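Local coordinates for protein retinoic acid receptor (Platynereis dumerilii, PDB 6EU9) that binds all-trans retinoic acid through its ligand-binding domain and probably acts as a retinoid-responsive nuclear receptor controlling transcription, at residues E179-K182 against H183-K187. Numbering follows the deposited sequence.
Sequences ETLK and HYVRK
Leu-181 O accepts a hydrogen bond from the amide N of Val-185 at 2.9 Å. Equivalent i to i+4 bonds run from Arg-186 N to Lys-182 O, from Tyr-184 N to Thr-180 O and from His-183 N to Glu-179 O. This last oxygen also sits over one face of the His-183 imidazole, 3.3 Å above its plane and displaced toward the rim. The ring reaches this place because CG of His-183 stands beside its own backbone N (chi1 -65°), which folds the imidazole back along the preceding turn. There its CE1 meets Glu-179 CG at 3.6 Å, and the carboxylate of Glu-179 stands nearly perpendicular to the ring, with planes 83° apart and OE2 3.5 Å from His-183 NE2. The other ring nitrogen, ND1, is hydrogen-bonded to Glu-8 of helix 6-22. Lys-182, three residues after Glu-179 on this partly exposed flank, bends at chi3 (57°) to bring NZ to the syn side of Glu-179 OE1, a 3.1 Å salt bridge. Farther on, the guanidinium of Arg-186 presents a face to His-183 CD2. The apolar side differs: Leu-181 CD1 packs against Val-185 CG2 at 3.9 Å, and both residues also touch helix 195-222. Tyr-184 carries its ring away from the preceding turn toward helix 145-156, and its hydroxyl is hydrogen-bonded to Asp-144 just before that helix, while Thr-180 rests on helix 6-22. The whole is an amphipathic alpha-helix with an i to i+3 Glu-Lys salt bridge on its polar flank, part of helix 167-188 in the predominantly alpha-helical, three-layered sandwich of nuclear receptor ligand-binding domains.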
loop_
_atom_site.group_PDB
_atom_site.type_symbol
_atom_site.label_atom_id
_atom_site.label_comp_id
_atom_site.label_asym_id
_atom_site.label_seq_id
_atom_site.Cartn_x
_atom_site.Cartn_y
_atom_site.Cartn_z
ATOM N N GLU A 179 8.310 10.468 -20.652
ATOM C CA GLU A 179 9.183 11.301 -21.446
ATOM C C GLU A 179 10.570 10.657 -21.552
ATOM O O GLU A 179 11.181 10.630 -22.601
ATOM C CB GLU A 179 9.203 12.698 -20.866
ATOM C CG GLU A 179 9.647 13.733 -21.867
ATOM C CD GLU A 179 8.765 13.894 -23.100
ATOM O OE1 GLU A 179 7.662 13.259 -23.189
ATOM O OE2 GLU A 179 9.188 14.683 -23.989
ATOM N N THR A 180 11.003 10.097 -20.438
ATOM C CA THR A 180 12.296 9.428 -20.344
ATOM C C THR A 180 12.335 8.218 -21.223
ATOM O O THR A 180 13.361 7.992 -21.886
ATOM C CB THR A 180 12.574 8.967 -18.927
ATOM O OG1 THR A 180 12.373 10.109 -18.102
ATOM C CG2 THR A 180 13.932 8.527 -18.807
ATOM N N LEU A 181 11.278 7.383 -21.189
ATOM C CA LEU A 181 11.214 6.226 -22.065
ATOM C C LEU A 181 11.313 6.660 -23.548
ATOM O O LEU A 181 12.089 6.073 -24.253
ATOM C CB LEU A 181 10.008 5.340 -21.799
ATOM C CG LEU A 181 9.836 4.156 -22.807
ATOM C CD1 LEU A 181 10.916 3.070 -22.681
ATOM C CD2 LEU A 181 8.425 3.588 -22.623
ATOM N N LYS A 182 10.635 7.767 -23.874
ATOM C CA LYS A 182 10.653 8.290 -25.228
ATOM C C LYS A 182 12.032 8.622 -25.728
ATOM O O LYS A 182 12.416 8.254 -26.832
ATOM C CB LYS A 182 9.734 9.502 -25.395
ATOM C CG LYS A 182 9.831 10.180 -26.769
ATOM C CD LYS A 182 8.712 11.090 -27.171
ATOM C CE LYS A 182 8.513 12.182 -26.163
ATOM N NZ LYS A 182 7.296 13.036 -26.286
ATOM N N HIS A 183 12.759 9.374 -24.944
ATOM C CA HIS A 183 14.097 9.841 -25.293
ATOM C C HIS A 183 15.008 8.651 -25.346
ATOM O O HIS A 183 15.864 8.592 -26.187
ATOM C CB HIS A 183 14.587 10.860 -24.241
ATOM C CG HIS A 183 13.785 12.123 -24.222
ATOM N ND1 HIS A 183 13.667 12.919 -23.106
ATOM C CD2 HIS A 183 13.064 12.735 -25.197
ATOM C CE1 HIS A 183 12.921 13.975 -23.387
ATOM N NE2 HIS A 183 12.531 13.881 -24.650
ATOM N N TYR A 184 14.852 7.689 -24.446
ATOM C CA TYR A 184 15.733 6.522 -24.449
ATOM C C TYR A 184 15.488 5.710 -25.729
ATOM O O TYR A 184 16.426 5.251 -26.370
ATOM C CB TYR A 184 15.492 5.658 -23.257
ATOM C CG TYR A 184 16.399 4.457 -23.177
ATOM C CD1 TYR A 184 16.042 3.225 -23.807
ATOM C CD2 TYR A 184 17.585 4.499 -22.430
ATOM C CE1 TYR A 184 16.843 2.112 -23.652
ATOM C CE2 TYR A 184 18.407 3.381 -22.349
ATOM C CZ TYR A 184 18.027 2.199 -22.983
ATOM O OH TYR A 184 18.833 1.107 -22.829
ATOM N N VAL A 185 14.224 5.530 -26.091
ATOM C CA VAL A 185 13.840 4.826 -27.286
ATOM C C VAL A 185 14.399 5.554 -28.483
ATOM O O VAL A 185 15.015 4.926 -29.338
ATOM C CB VAL A 185 12.301 4.662 -27.395
ATOM C CG1 VAL A 185 11.939 4.114 -28.746
ATOM C CG2 VAL A 185 11.792 3.639 -26.451
ATOM N N ARG A 186 14.304 6.884 -28.473
ATOM C CA ARG A 186 14.918 7.719 -29.512
ATOM C C ARG A 186 16.441 7.513 -29.610
ATOM O O ARG A 186 16.942 7.424 -30.725
ATOM C CB ARG A 186 14.555 9.176 -29.305
ATOM C CG ARG A 186 15.047 10.109 -30.395
ATOM C CD ARG A 186 15.091 11.535 -29.927
ATOM N NE ARG A 186 15.876 11.710 -28.680
ATOM C CZ ARG A 186 15.951 12.814 -27.931
ATOM N NH1 ARG A 186 15.314 13.935 -28.247
ATOM N NH2 ARG A 186 16.706 12.771 -26.850
ATOM N N LYS A 187 17.122 7.353 -28.461
ATOM C CA LYS A 187 18.536 7.089 -28.435
ATOM C C LYS A 187 18.835 5.774 -29.118
ATOM O O LYS A 187 19.767 5.685 -29.882
ATOM C CB LYS A 187 19.092 7.113 -27.018
ATOM C CG LYS A 187 20.600 6.859 -26.878
ATOM C CD LYS A 187 21.086 7.500 -25.567
ATOM C CE LYS A 187 21.982 6.596 -24.727
ATOM N NZ LYS A 187 21.310 5.310 -24.317
#